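Local structure of tannase (Lactobacillus plantarum, 3WA7) at residues Y78-A83 / R116-K121; N73-Y78 / A111-R116; I413-A418 / F443-D448. The protein hydrolyses, as a tannase, the galloyl ester bonds of hydrolysable tannins, releasing gallic acid, and belongs to the alpha/beta-hydrolases. All blocks are in the same frame, centred on the assembly; numbering follows the deposited sequence.

Contact 1. Residues Y78-A83 / R116-K121; sequences YLPGPA and RTTVDK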
ATOM      1  N   TYR A  78      -0.539   9.330   1.664  1.00  5.52           N
ATOM      2  CA  TYR A  78      -0.360   9.914   0.338  1.00  6.80           C
ATOM      3  C   TYR A  78       0.495  11.176   0.405  1.00  8.02           C
ATOM      4  O   TYR A  78       0.416  12.062  -0.449  1.00  6.43           O
ATOM      5  CB  TYR A  78      -1.709  10.186  -0.337  1.00  7.35           C
ATOM      6  CG  TYR A  78      -2.292   8.933  -0.954  1.00  7.03           C
ATOM      7  CD1 TYR A  78      -3.337   8.246  -0.342  1.00  8.08           C
ATOM      8  CD2 TYR A  78      -1.751   8.401  -2.126  1.00  8.00           C
ATOM      9  CE1 TYR A  78      -3.831   7.056  -0.880  1.00  8.14           C
ATOM     10  CE2 TYR A  78      -2.234   7.212  -2.672  1.00  7.69           C
ATOM     11  CZ  TYR A  78      -3.275   6.544  -2.045  1.00  8.79           C
ATOM     12  OH  TYR A  78      -3.752   5.367  -2.585  1.00  7.54           O
ATOM     13  N   LEU A  79       1.324  11.227   1.442  1.00  8.08           N
ATOM     14  CA  LEU A  79       2.239  12.335   1.669  1.00  6.99           C
ATOM     15  C   LEU A  79       3.578  11.955   1.051  1.00  6.44           C
ATOM     16  O   LEU A  79       3.770  10.816   0.628  1.00  6.97           O
ATOM     17  CB  LEU A  79       2.424  12.556   3.171  1.00  7.13           C
ATOM     18  CG  LEU A  79       1.220  13.090   3.941  1.00  8.79           C
ATOM     19  CD1 LEU A  79       1.444  12.908   5.433  1.00 11.37           C
ATOM     20  CD2 LEU A  79       1.002  14.557   3.593  1.00  9.25           C
ATOM     21  N   PRO A  80       4.524  12.903   0.989  1.00  7.05           N
ATOM     22  CA  PRO A  80       5.830  12.584   0.407  1.00  7.92           C
ATOM     23  C   PRO A  80       6.522  11.483   1.207  1.00  6.55           C
ATOM     24  O   PRO A  80       6.387  11.422   2.429  1.00  7.27           O
ATOM     25  CB  PRO A  80       6.586  13.911   0.500  1.00  8.80           C
ATOM     26  CG  PRO A  80       5.501  14.935   0.470  1.00  8.19           C
ATOM     27  CD  PRO A  80       4.438  14.331   1.343  1.00  8.40           C
ATOM     28  N   GLY A  81       7.251  10.616   0.508  1.00  6.89           N
ATOM     29  CA  GLY A  81       7.973   9.534   1.158  1.00  5.81           C
ATOM     30  C   GLY A  81       9.449   9.664   0.826  1.00  6.54           C
ATOM     31  O   GLY A  81       9.871   9.316  -0.277  1.00  6.37           O
ATOM     32  N   PRO A  82      10.263  10.170   1.761  1.00  7.16           N
ATOM     33  CA  PRO A  82      11.700  10.333   1.517  1.00  7.23           C
ATOM     34  C   PRO A  82      12.444   9.025   1.272  1.00  7.46           C
ATOM     35  O   PRO A  82      12.015   7.963   1.724  1.00  6.45           O
ATOM     36  CB  PRO A  82      12.181  11.056   2.775  1.00  9.46           C
ATOM     37  CG  PRO A  82      11.250  10.561   3.829  1.00 10.84           C
ATOM     38  CD  PRO A  82       9.910  10.603   3.124  1.00  7.75           C
ATOM     39  N   ALA A  83      13.553   9.113   0.539  1.00  7.35           N
ATOM     40  CA  ALA A  83      14.373   7.939   0.242  1.00  7.38           C
ATOM     41  C   ALA A  83      14.839   7.348   1.569  1.00  8.03           C
ATOM     42  O   ALA A  83      15.387   8.059   2.412  1.00  9.10           O
ATOM     43  CB  ALA A  83      15.577   8.343  -0.613  1.00  7.42           C
ATOM     44  N   ARG A 116       1.271  14.612  -1.738  1.00  6.73           N
ATOM     45  CA  ARG A 116       0.290  15.689  -1.878  1.00  7.26           C
ATOM     46  C   ARG A 116       0.689  17.068  -1.368  1.00  8.08           C
ATOM     47  O   ARG A 116       0.126  18.071  -1.800  1.00 10.08           O
ATOM     48  CB  ARG A 116      -1.039  15.268  -1.234  1.00  7.23           C
ATOM     49  CG  ARG A 116      -0.961  14.941   0.260  1.00  4.10           C
ATOM     50  CD  ARG A 116      -2.241  14.238   0.708  1.00  5.89           C
ATOM     51  NE  ARG A 116      -2.190  13.776   2.094  1.00  7.68           N
ATOM     52  CZ  ARG A 116      -2.460  14.532   3.154  1.00  8.39           C
ATOM     53  NH1 ARG A 116      -2.806  15.806   3.002  1.00  7.88           N
ATOM     54  NH2 ARG A 116      -2.398  14.009   4.372  1.00  9.29           N
ATOM     55  N   THR A 117       1.659  17.127  -0.463  1.00 10.26           N
ATOM     56  CA  THR A 117       2.107  18.403   0.084  1.00 10.94           C
ATOM     57  C   THR A 117       3.370  18.929  -0.597  1.00 11.03           C
ATOM     58  O   THR A 117       3.823  20.033  -0.300  1.00 12.32           O
ATOM     59  CB  THR A 117       2.390  18.291   1.599  1.00 11.81           C
ATOM     60  OG1 THR A 117       3.282  17.195   1.838  1.00 13.46           O
ATOM     61  CG2 THR A 117       1.096  18.072   2.376  1.00 12.80           C
ATOM     62  N   THR A 118       3.938  18.141  -1.504  1.00  9.18           N
ATOM     63  CA  THR A 118       5.152  18.546  -2.206  1.00  9.69           C
ATOM     64  C   THR A 118       4.924  19.761  -3.099  1.00 11.62           C
ATOM     65  O   THR A 118       4.011  19.772  -3.925  1.00 10.87           O
ATOM     66  CB  THR A 118       5.698  17.411  -3.097  1.00  9.64           C
ATOM     67  OG1 THR A 118       6.033  16.282  -2.283  1.00  8.71           O
ATOM     68  CG2 THR A 118       6.947  17.878  -3.850  1.00  9.59           C
ATOM     69  N   VAL A 119       5.751  20.785  -2.926  1.00 11.38           N
ATOM     70  CA  VAL A 119       5.640  21.980  -3.752  1.00 13.98           C
ATOM     71  C   VAL A 119       6.994  22.210  -4.398  1.00 14.63           C
ATOM     72  O   VAL A 119       8.016  21.754  -3.877  1.00 15.15           O
ATOM     73  CB  VAL A 119       5.261  23.231  -2.921  1.00 12.80           C
ATOM     74  CG1 VAL A 119       3.897  23.036  -2.277  1.00 14.92           C
ATOM     75  CG2 VAL A 119       6.319  23.501  -1.861  1.00 13.41           C
ATOM     76  N   ASP A 120       7.007  22.890  -5.540  1.00 14.66           N
ATOM     77  CA  ASP A 120       8.269  23.166  -6.204  1.00 14.64           C
ATOM     78  C   ASP A 120       8.872  24.446  -5.626  1.00 15.22           C
ATOM     79  O   ASP A 120       8.368  24.996  -4.645  1.00 15.37           O
ATOM     80  CB  ASP A 120       8.087  23.282  -7.728  1.00 12.39           C
ATOM     81  CG  ASP A 120       7.183  24.437  -8.137  1.00 12.30           C
ATOM     82  OD1 ASP A 120       6.912  25.320  -7.301  1.00 13.83           O
ATOM     83  OD2 ASP A 120       6.756  24.463  -9.309  1.00 14.40           O
ATOM     84  N   LYS A 121       9.960  24.903  -6.227  1.00 15.89           N
ATOM     85  CA  LYS A 121      10.661  26.100  -5.773  1.00 18.92           C
ATOM     86  C   LYS A 121       9.794  27.349  -5.654  1.00 18.13           C
ATOM     87  O   LYS A 121      10.072  28.221  -4.827  1.00 17.57           O
ATOM     88  CB  LYS A 121      11.822  26.388  -6.722  1.00 20.10           C
ATOM     89  CG  LYS A 121      11.382  26.478  -8.171  1.00 23.94           C
ATOM     90  CD  LYS A 121      12.557  26.343  -9.118  1.00 24.72           C
ATOM     91  CE  LYS A 121      12.083  26.199 -10.552  1.00 27.03           C
ATOM     92  NZ  LYS A 121      13.223  25.978 -11.483  1.00 27.57           N
TER
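One face of the R116 guanidinium carries the CD2 methyl of L79, 3.4 Å above the plane and displaced toward the rim; at the edge, NE is bonded to G77 O. NH1 is hydrogen-bonded to N359 OD1. CD2 approaches CZ of R116 to 3.5 Å, the two side chains running obliquely to one another. At the surface, the contact joins the loops after strands 69-72 and 107-111. The other flat group, the phenol ring of Y78, leads away from the contact: it meets F132 in a T-shaped arrangement, and its OH is hydrogen-bonded to I206 O. Y78 takes part mainly through its carbonyl, which accepts an almost straight bond (175°), at 3.0 Å from R116 N to Y78 O. The first torsion of R116 (chi1 60°) sets CG between backbone N and carbonyl carbon, and the extended chain beyond runs past Y78 O.

Further along, the P80 ring rests against two hydroxyls: its CD lies 3.1 Å from T117 OG1, and its CG equally close to T118 OG1, which is bonded to G115 N. The CG2 methyl of T117 adds an apolar touch to L79. With an alanine in place of R116, L79 would probably lose the surface under its CD2, and G77 O and N359 OD1 their cationic partner. One straight backbone bond thus joins the loops, while aliphatic carbons lie against a guanidinium and two hydroxyls.

Contact 2. Residues N73-Y78 / A111-R116; sequences NTVGGY and AGIRGR. With SO4 (sulfate ion), chain C.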
ATOM      1  N   ASN A  73       9.042   1.806  -0.194  1.00  5.82           N
ATOM      2  CA  ASN A  73       8.789   3.239  -0.198  1.00  5.44           C
ATOM      3  C   ASN A  73       8.299   3.637   1.188  1.00  5.45           C
ATOM      4  O   ASN A  73       7.785   2.809   1.941  1.00  6.59           O
ATOM      5  CB  ASN A  73       7.773   3.625  -1.282  1.00  5.99           C
ATOM      6  CG  ASN A  73       6.357   3.215  -0.940  1.00  5.57           C
ATOM      7  OD1 ASN A  73       5.739   3.771  -0.032  1.00  4.90           O
ATOM      8  ND2 ASN A  73       5.832   2.237  -1.670  1.00  5.80           N
ATOM      9  N   THR A  74       8.465   4.908   1.529  1.00  4.05           N
ATOM     10  CA  THR A  74       8.065   5.388   2.841  1.00  4.96           C
ATOM     11  C   THR A  74       6.800   6.236   2.794  1.00  6.14           C
ATOM     12  O   THR A  74       6.543   7.034   3.694  1.00  6.84           O
ATOM     13  CB  THR A  74       9.191   6.219   3.463  1.00  6.37           C
ATOM     14  OG1 THR A  74       9.507   7.313   2.592  1.00  6.92           O
ATOM     15  CG2 THR A  74      10.431   5.363   3.654  1.00  5.32           C
ATOM     16  N   VAL A  75       6.004   6.048   1.750  1.00  5.98           N
ATOM     17  CA  VAL A  75       4.777   6.813   1.605  1.00  5.42           C
ATOM     18  C   VAL A  75       3.693   6.391   2.582  1.00  6.98           C
ATOM     19  O   VAL A  75       3.413   5.202   2.758  1.00  4.66           O
ATOM     20  CB  VAL A  75       4.211   6.710   0.169  1.00  5.84           C
ATOM     21  CG1 VAL A  75       2.859   7.418   0.081  1.00  7.07           C
ATOM     22  CG2 VAL A  75       5.185   7.331  -0.817  1.00  8.40           C
ATOM     23  N   GLY A  76       3.104   7.393   3.222  1.00  7.19           N
ATOM     24  CA  GLY A  76       2.019   7.183   4.160  1.00  7.35           C
ATOM     25  C   GLY A  76       1.087   8.369   3.999  1.00  7.01           C
ATOM     26  O   GLY A  76       1.553   9.479   3.750  1.00  7.67           O
ATOM     27  N   GLY A  77      -0.219   8.142   4.122  1.00  6.27           N
ATOM     28  CA  GLY A  77      -1.186   9.223   3.991  1.00  6.97           C
ATOM     29  C   GLY A  77      -1.133   9.966   2.671  1.00  7.14           C
ATOM     30  O   GLY A  77      -1.643  11.086   2.565  1.00  6.92           O
ATOM     31  N   TYR A  78      -0.539   9.330   1.664  1.00  5.52           N
ATOM     32  CA  TYR A  78      -0.360   9.914   0.338  1.00  6.80           C
ATOM     33  C   TYR A  78       0.495  11.176   0.405  1.00  8.02           C
ATOM     34  O   TYR A  78       0.416  12.062  -0.449  1.00  6.43           O
ATOM     35  CB  TYR A  78      -1.709  10.186  -0.337  1.00  7.35           C
ATOM     36  CG  TYR A  78      -2.292   8.933  -0.954  1.00  7.03           C
ATOM     37  CD1 TYR A  78      -3.337   8.246  -0.342  1.00  8.08           C
ATOM     38  CD2 TYR A  78      -1.751   8.401  -2.126  1.00  8.00           C
ATOM     39  CE1 TYR A  78      -3.831   7.056  -0.880  1.00  8.14           C
ATOM     40  CE2 TYR A  78      -2.234   7.212  -2.672  1.00  7.69           C
ATOM     41  CZ  TYR A  78      -3.275   6.544  -2.045  1.00  8.79           C
ATOM     42  OH  TYR A  78      -3.752   5.367  -2.585  1.00  7.54           O
ATOM     43  N   ALA A 111      13.646   4.670  -3.206  1.00  6.48           N
ATOM     44  CA  ALA A 111      13.419   5.941  -3.880  1.00  7.49           C
ATOM     45  C   ALA A 111      12.523   6.908  -3.116  1.00  7.96           C
ATOM     46  O   ALA A 111      11.574   6.500  -2.445  1.00  8.29           O
ATOM     47  CB  ALA A 111      12.838   5.685  -5.269  1.00  9.52           C
ATOM     48  N   GLY A 112      12.850   8.196  -3.216  1.00  7.24           N
ATOM     49  CA  GLY A 112      12.048   9.227  -2.582  1.00  7.37           C
ATOM     50  C   GLY A 112      10.877   9.449  -3.520  1.00  7.83           C
ATOM     51  O   GLY A 112      11.054   9.450  -4.739  1.00  8.95           O
ATOM     52  N   ILE A 113       9.687   9.643  -2.961  1.00  6.35           N
ATOM     53  CA  ILE A 113       8.473   9.808  -3.752  1.00  8.05           C
ATOM     54  C   ILE A 113       7.690  11.069  -3.387  1.00  5.66           C
ATOM     55  O   ILE A 113       7.445  11.332  -2.214  1.00  6.69           O
ATOM     56  CB  ILE A 113       7.539   8.583  -3.539  1.00  7.57           C
ATOM     57  CG1 ILE A 113       8.287   7.292  -3.882  1.00  8.63           C
ATOM     58  CG2 ILE A 113       6.273   8.728  -4.367  1.00  7.95           C
ATOM     59  CD1 ILE A 113       8.693   7.180  -5.344  1.00  7.61           C
ATOM     60  N   ARG A 114       7.298  11.844  -4.396  1.00  7.13           N
ATOM     61  CA  ARG A 114       6.519  13.058  -4.157  1.00  6.50           C
ATOM     62  C   ARG A 114       5.169  12.725  -3.530  1.00  6.29           C
ATOM     63  O   ARG A 114       4.596  11.664  -3.791  1.00  6.75           O
ATOM     64  CB  ARG A 114       6.273  13.804  -5.468  1.00  5.82           C
ATOM     65  CG  ARG A 114       7.457  14.585  -5.997  1.00  6.16           C
ATOM     66  CD  ARG A 114       7.097  15.177  -7.346  1.00  5.85           C
ATOM     67  NE  ARG A 114       6.973  14.136  -8.361  1.00  7.54           N
ATOM     68  CZ  ARG A 114       6.413  14.314  -9.554  1.00  9.12           C
ATOM     69  NH1 ARG A 114       5.905  15.493  -9.889  1.00  8.19           N
ATOM     70  NH2 ARG A 114       6.396  13.318 -10.430  1.00  7.70           N
ATOM     71  N   GLY A 115       4.664  13.652  -2.720  1.00  7.12           N
ATOM     72  CA  GLY A 115       3.385  13.473  -2.055  1.00  6.81           C
ATOM     73  C   GLY A 115       2.506  14.698  -2.224  1.00  6.88           C
ATOM     74  O   GLY A 115       2.954  15.716  -2.756  1.00  6.96           O
ATOM     75  N   ARG A 116       1.271  14.612  -1.738  1.00  6.73           N
ATOM     76  CA  ARG A 116       0.290  15.689  -1.878  1.00  7.26           C
ATOM     77  C   ARG A 116       0.689  17.068  -1.368  1.00  8.08           C
ATOM     78  O   ARG A 116       0.126  18.071  -1.800  1.00 10.08           O
ATOM     79  CB  ARG A 116      -1.039  15.268  -1.234  1.00  7.23           C
ATOM     80  CG  ARG A 116      -0.961  14.941   0.260  1.00  4.10           C
ATOM     81  CD  ARG A 116      -2.241  14.238   0.708  1.00  5.89           C
ATOM     82  NE  ARG A 116      -2.190  13.776   2.094  1.00  7.68           N
ATOM     83  CZ  ARG A 116      -2.460  14.532   3.154  1.00  8.39           C
ATOM     84  NH1 ARG A 116      -2.806  15.806   3.002  1.00  7.88           N
ATOM     85  NH2 ARG A 116      -2.398  14.009   4.372  1.00  9.29           N
TER
HETATM   86  S   SO4 C 502      -0.935   6.434   7.033  1.00 14.54           S
HETATM   87  O1  SO4 C 502       0.478   6.579   7.425  1.00 20.98           O
HETATM   88  O2  SO4 C 502      -1.574   5.395   7.854  1.00 20.72           O
HETATM   89  O3  SO4 C 502      -1.628   7.710   7.259  1.00 19.30           O
HETATM   90  O4  SO4 C 502      -1.015   6.060   5.610  1.00 14.71           O
HETATM   91  O   HOH W   1       9.510   6.481  -0.573  1.00 13.86           O
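V75 and I113 meet in the buried half of this contact, their side chains crossing at about a right angle, with V75 CG2 3.8 Å from I113 CB. The valine turns CG1 anti to its backbone N (chi1 175°), which leaves CG2 facing the isoleucine; I113 sets CG1 beside its backbone N (chi1 -56°), so that CB and CG2 meet V75 CG2. Just before, N73 OD1 accepts from V75 N on a lone pair at 2.9 Å, an Asx turn that fixes the amide, and N73 ND2 is hydrogen-bonded to G165 O. Water 1 accepts from T74 N and lies 2.8 Å from A111 O, bridging the backbones beside the apolar pair.

At the far end the extended side chain of R116 passes Y78 O and brings NE to G77 O at 2.8 Å. That bond is nearly straight (174°), with the carbonyl oxygen in the guanidinium plane. G77 has a positive phi, which glycine tolerates readily, and its N donates to O4 of a sulfate ion, probably from the crystallisation liquor, at 2.7 Å. The position of G77 N, sharing this anion with S163 OG, the presumed nucleophile, is consistent with an oxyanion-hole amide, as in other alpha/beta-hydrolases.

Contact 3. Residues I413-A418 / F443-D448; sequences IRHGAA and FALPWD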
ATOM      1  N   ILE A 413      -0.173  -9.870  -0.165  1.00  6.57           N
ATOM      2  CA  ILE A 413      -0.952  -8.821   0.469  1.00  6.54           C
ATOM      3  C   ILE A 413      -1.297  -9.155   1.912  1.00  7.74           C
ATOM      4  O   ILE A 413      -1.664 -10.290   2.224  1.00  7.78           O
ATOM      5  CB  ILE A 413      -2.271  -8.599  -0.297  1.00  4.92           C
ATOM      6  CG1 ILE A 413      -1.971  -8.302  -1.771  1.00  6.09           C
ATOM      7  CG2 ILE A 413      -3.072  -7.475   0.353  1.00  5.99           C
ATOM      8  CD1 ILE A 413      -3.208  -8.210  -2.634  0.55  7.21           C
ATOM      9  N   ARG A 414      -1.174  -8.157   2.782  1.00  7.18           N
ATOM     10  CA  ARG A 414      -1.493  -8.314   4.196  1.00  7.77           C
ATOM     11  C   ARG A 414      -2.278  -7.102   4.690  1.00  7.90           C
ATOM     12  O   ARG A 414      -2.024  -5.972   4.269  1.00  8.44           O
ATOM     13  CB  ARG A 414      -0.211  -8.454   5.033  1.00  7.33           C
ATOM     14  CG  ARG A 414       0.548  -9.761   4.844  1.00  8.08           C
ATOM     15  CD  ARG A 414      -0.228 -10.935   5.433  1.00  6.94           C
ATOM     16  NE  ARG A 414       0.495 -12.204   5.328  1.00  7.04           N
ATOM     17  CZ  ARG A 414       0.615 -12.921   4.213  1.00  8.95           C
ATOM     18  NH1 ARG A 414       0.062 -12.508   3.080  1.00  9.48           N
ATOM     19  NH2 ARG A 414       1.281 -14.070   4.237  1.00 10.15           N
ATOM     20  N   HIS A 415      -3.252  -7.349   5.561  1.00  6.60           N
ATOM     21  CA  HIS A 415      -4.055  -6.291   6.166  1.00  6.18           C
ATOM     22  C   HIS A 415      -4.418  -6.808   7.552  1.00  7.09           C
ATOM     23  O   HIS A 415      -5.053  -7.851   7.676  1.00  8.25           O
ATOM     24  CB  HIS A 415      -5.338  -6.016   5.369  1.00  6.01           C
ATOM     25  CG  HIS A 415      -6.152  -4.883   5.921  1.00  6.78           C
ATOM     26  ND1 HIS A 415      -6.098  -3.604   5.409  1.00  8.66           N
ATOM     27  CD2 HIS A 415      -7.003  -4.830   6.974  1.00  5.99           C
ATOM     28  CE1 HIS A 415      -6.879  -2.813   6.123  1.00  9.67           C
ATOM     29  NE2 HIS A 415      -7.439  -3.533   7.079  1.00  7.80           N
ATOM     30  N   GLY A 416      -4.004  -6.089   8.590  1.00  6.18           N
ATOM     31  CA  GLY A 416      -4.279  -6.522   9.952  1.00  5.22           C
ATOM     32  C   GLY A 416      -5.747  -6.668  10.309  1.00  6.23           C
ATOM     33  O   GLY A 416      -6.578  -5.861   9.898  1.00  5.71           O
ATOM     34  N   ALA A 417      -6.065  -7.699  11.089  1.00  7.00           N
ATOM     35  CA  ALA A 417      -7.441  -7.943  11.508  1.00  5.74           C
ATOM     36  C   ALA A 417      -7.946  -6.848  12.443  1.00  6.13           C
ATOM     37  O   ALA A 417      -9.138  -6.773  12.727  1.00  6.17           O
ATOM     38  CB  ALA A 417      -7.554  -9.309  12.185  1.00  8.13           C
ATOM     39  N   ALA A 418      -7.040  -5.996  12.918  1.00  4.84           N
ATOM     40  CA  ALA A 418      -7.427  -4.903  13.807  1.00  6.82           C
ATOM     41  C   ALA A 418      -7.227  -3.550  13.123  1.00  6.91           C
ATOM     42  O   ALA A 418      -7.288  -2.501  13.764  1.00  7.39           O
ATOM     43  CB  ALA A 418      -6.621  -4.963  15.103  1.00  8.43           C
ATOM     44  N   PHE A 443      -2.218 -14.160   0.468  1.00  9.16           N
ATOM     45  CA  PHE A 443      -3.002 -13.197   1.234  1.00  8.46           C
ATOM     46  C   PHE A 443      -3.344 -13.651   2.645  1.00  9.91           C
ATOM     47  O   PHE A 443      -3.534 -14.841   2.896  1.00  8.96           O
ATOM     48  CB  PHE A 443      -4.287 -12.909   0.442  1.00  6.45           C
ATOM     49  CG  PHE A 443      -5.275 -12.016   1.146  1.00  7.23           C
ATOM     50  CD1 PHE A 443      -4.931 -10.724   1.526  1.00  7.22           C
ATOM     51  CD2 PHE A 443      -6.571 -12.460   1.388  1.00  9.43           C
ATOM     52  CE1 PHE A 443      -5.860  -9.885   2.134  1.00  9.25           C
ATOM     53  CE2 PHE A 443      -7.510 -11.630   1.995  1.00 10.46           C
ATOM     54  CZ  PHE A 443      -7.156 -10.338   2.370  1.00  9.91           C
ATOM     55  N   ALA A 444      -3.422 -12.692   3.563  1.00 10.26           N
ATOM     56  CA  ALA A 444      -3.764 -12.984   4.950  1.00  9.60           C
ATOM     57  C   ALA A 444      -4.213 -11.744   5.715  1.00 10.42           C
ATOM     58  O   ALA A 444      -3.852 -10.611   5.375  1.00  9.70           O
ATOM     59  CB  ALA A 444      -2.574 -13.632   5.664  1.00 11.28           C
ATOM     60  N   LEU A 445      -5.014 -11.980   6.749  1.00 10.00           N
ATOM     61  CA  LEU A 445      -5.531 -10.934   7.623  1.00  9.46           C
ATOM     62  C   LEU A 445      -5.025 -11.287   9.025  1.00  9.38           C
ATOM     63  O   LEU A 445      -5.778 -11.792   9.849  1.00  9.19           O
ATOM     64  CB  LEU A 445      -7.065 -10.945   7.634  1.00 10.29           C
ATOM     65  CG  LEU A 445      -7.813  -9.779   8.270  0.50  9.16           C
ATOM     66  CD1 LEU A 445      -7.867  -8.615   7.289  0.50 10.72           C
ATOM     67  CD2 LEU A 445      -9.220 -10.224   8.627  0.50 10.15           C
ATOM     68  N   PRO A 446      -3.736 -11.025   9.305  1.00 10.35           N
ATOM     69  CA  PRO A 446      -3.087 -11.307  10.594  1.00  9.44           C
ATOM     70  C   PRO A 446      -3.857 -10.837  11.827  1.00  8.58           C
ATOM     71  O   PRO A 446      -4.202  -9.664  11.949  1.00  8.28           O
ATOM     72  CB  PRO A 446      -1.735 -10.605  10.460  1.00 11.08           C
ATOM     73  CG  PRO A 446      -1.458 -10.706   9.001  1.00 12.03           C
ATOM     74  CD  PRO A 446      -2.790 -10.366   8.385  1.00 10.33           C
ATOM     75  N   TRP A 447      -4.090 -11.767  12.749  1.00  6.91           N
ATOM     76  CA  TRP A 447      -4.832 -11.486  13.978  1.00  6.43           C
ATOM     77  C   TRP A 447      -4.304 -10.339  14.836  1.00  7.26           C
ATOM     78  O   TRP A 447      -3.107 -10.242  15.115  1.00  8.57           O
ATOM     79  CB  TRP A 447      -4.909 -12.749  14.847  1.00  5.34           C
ATOM     80  CG  TRP A 447      -5.651 -12.525  16.134  1.00  6.55           C
ATOM     81  CD1 TRP A 447      -5.114 -12.370  17.384  1.00  6.34           C
ATOM     82  CD2 TRP A 447      -7.067 -12.381  16.285  1.00  6.92           C
ATOM     83  NE1 TRP A 447      -6.114 -12.136  18.302  1.00  6.45           N
ATOM     84  CE2 TRP A 447      -7.321 -12.138  17.654  1.00  6.62           C
ATOM     85  CE3 TRP A 447      -8.148 -12.431  15.394  1.00  6.92           C
ATOM     86  CZ2 TRP A 447      -8.615 -11.944  18.153  1.00  8.07           C
ATOM     87  CZ3 TRP A 447      -9.432 -12.237  15.888  1.00  7.57           C
ATOM     88  CH2 TRP A 447      -9.654 -11.996  17.256  1.00  8.23           C
ATOM     89  N   ASP A 448      -5.226  -9.482  15.254  1.00  8.27           N
ATOM     90  CA  ASP A 448      -4.942  -8.349  16.123  1.00  9.13           C
ATOM     91  C   ASP A 448      -3.783  -7.455  15.700  1.00  9.94           C
ATOM     92  O   ASP A 448      -3.119  -6.848  16.542  1.00 12.17           O
ATOM     93  CB  ASP A 448      -4.728  -8.860  17.554  1.00 10.46           C
ATOM     94  CG  ASP A 448      -4.865  -7.764  18.595  1.00 11.45           C
ATOM     95  OD1 ASP A 448      -5.631  -6.809  18.356  1.00 13.64           O
ATOM     96  OD2 ASP A 448      -4.221  -7.868  19.663  1.00 13.42           O
TER
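R414 lays one face of its guanidinium over the methyl of A444 where two parallel strands of a beta-alpha-beta unit end: strand 410-414, helix 425-436 and strand 440-444, the last an outermost strand of the main sheet. CB of A444 sits 3.4 Å from NE of R414, offset toward the rim of the flat group. A bend at the second torsion (chi2 -69°) folds the arginine over its neighbour instead of letting it run straight out. NH1, folded back, donates to I413 O at 2.9 Å; the oxygen lies in the guanidinium plane, but the donor stands well above the carbonyl plane. As A444 N also donates to I413 O, at 3.3 Å, two N-H groups grip this oxygen. A salt bridge from NH2 to D442 adds a further hold on the guanidinium.

On the sheet face opposite R414 and A444, I413, in one of its two modelled conformers, and F443 pack obliquely, I413 CB 3.9 Å from F443 CD1, beside helix 425-436. Beyond the strand ends, H415 and L445 lie side by side and point the same way, with L445 CD1, also in one of two conformers, at the edge of the imidazole. H415 NE2 is hydrogen-bonded to the backbone O of D419, the presumed triad aspartate, consistent with a second-shell position. P446 CG touches the aliphatic part of the arginine, 3.8 Å from R414 CD. The methyl of A417 turns toward the second segment, and A417 N closes the pairing with a bond to P446 O of 2.8 Å, at 171°.

From the N terminus, the chain leaves strand 69-72 and enters 73-78, then 78-83; after helix 95-103 and strand 107-111 it returns through 111-116 and 116-121. Contact 2 and contact 1 thus close overlapping loops that cross, their segments alternating and sharing Y78 and R116. They also touch directly, G81 O lying 2.7 Å from I113 N, so the two act as one junction between the loops that follow neighbouring strands. Contact 3 comes later, in series, and closes the crossover through helix 425-436 near the far edge of the sheet. Its nearest atoms are about 12 Å from either of the others, and contacts 1 and 3 lie on opposite sides of the chain's centre.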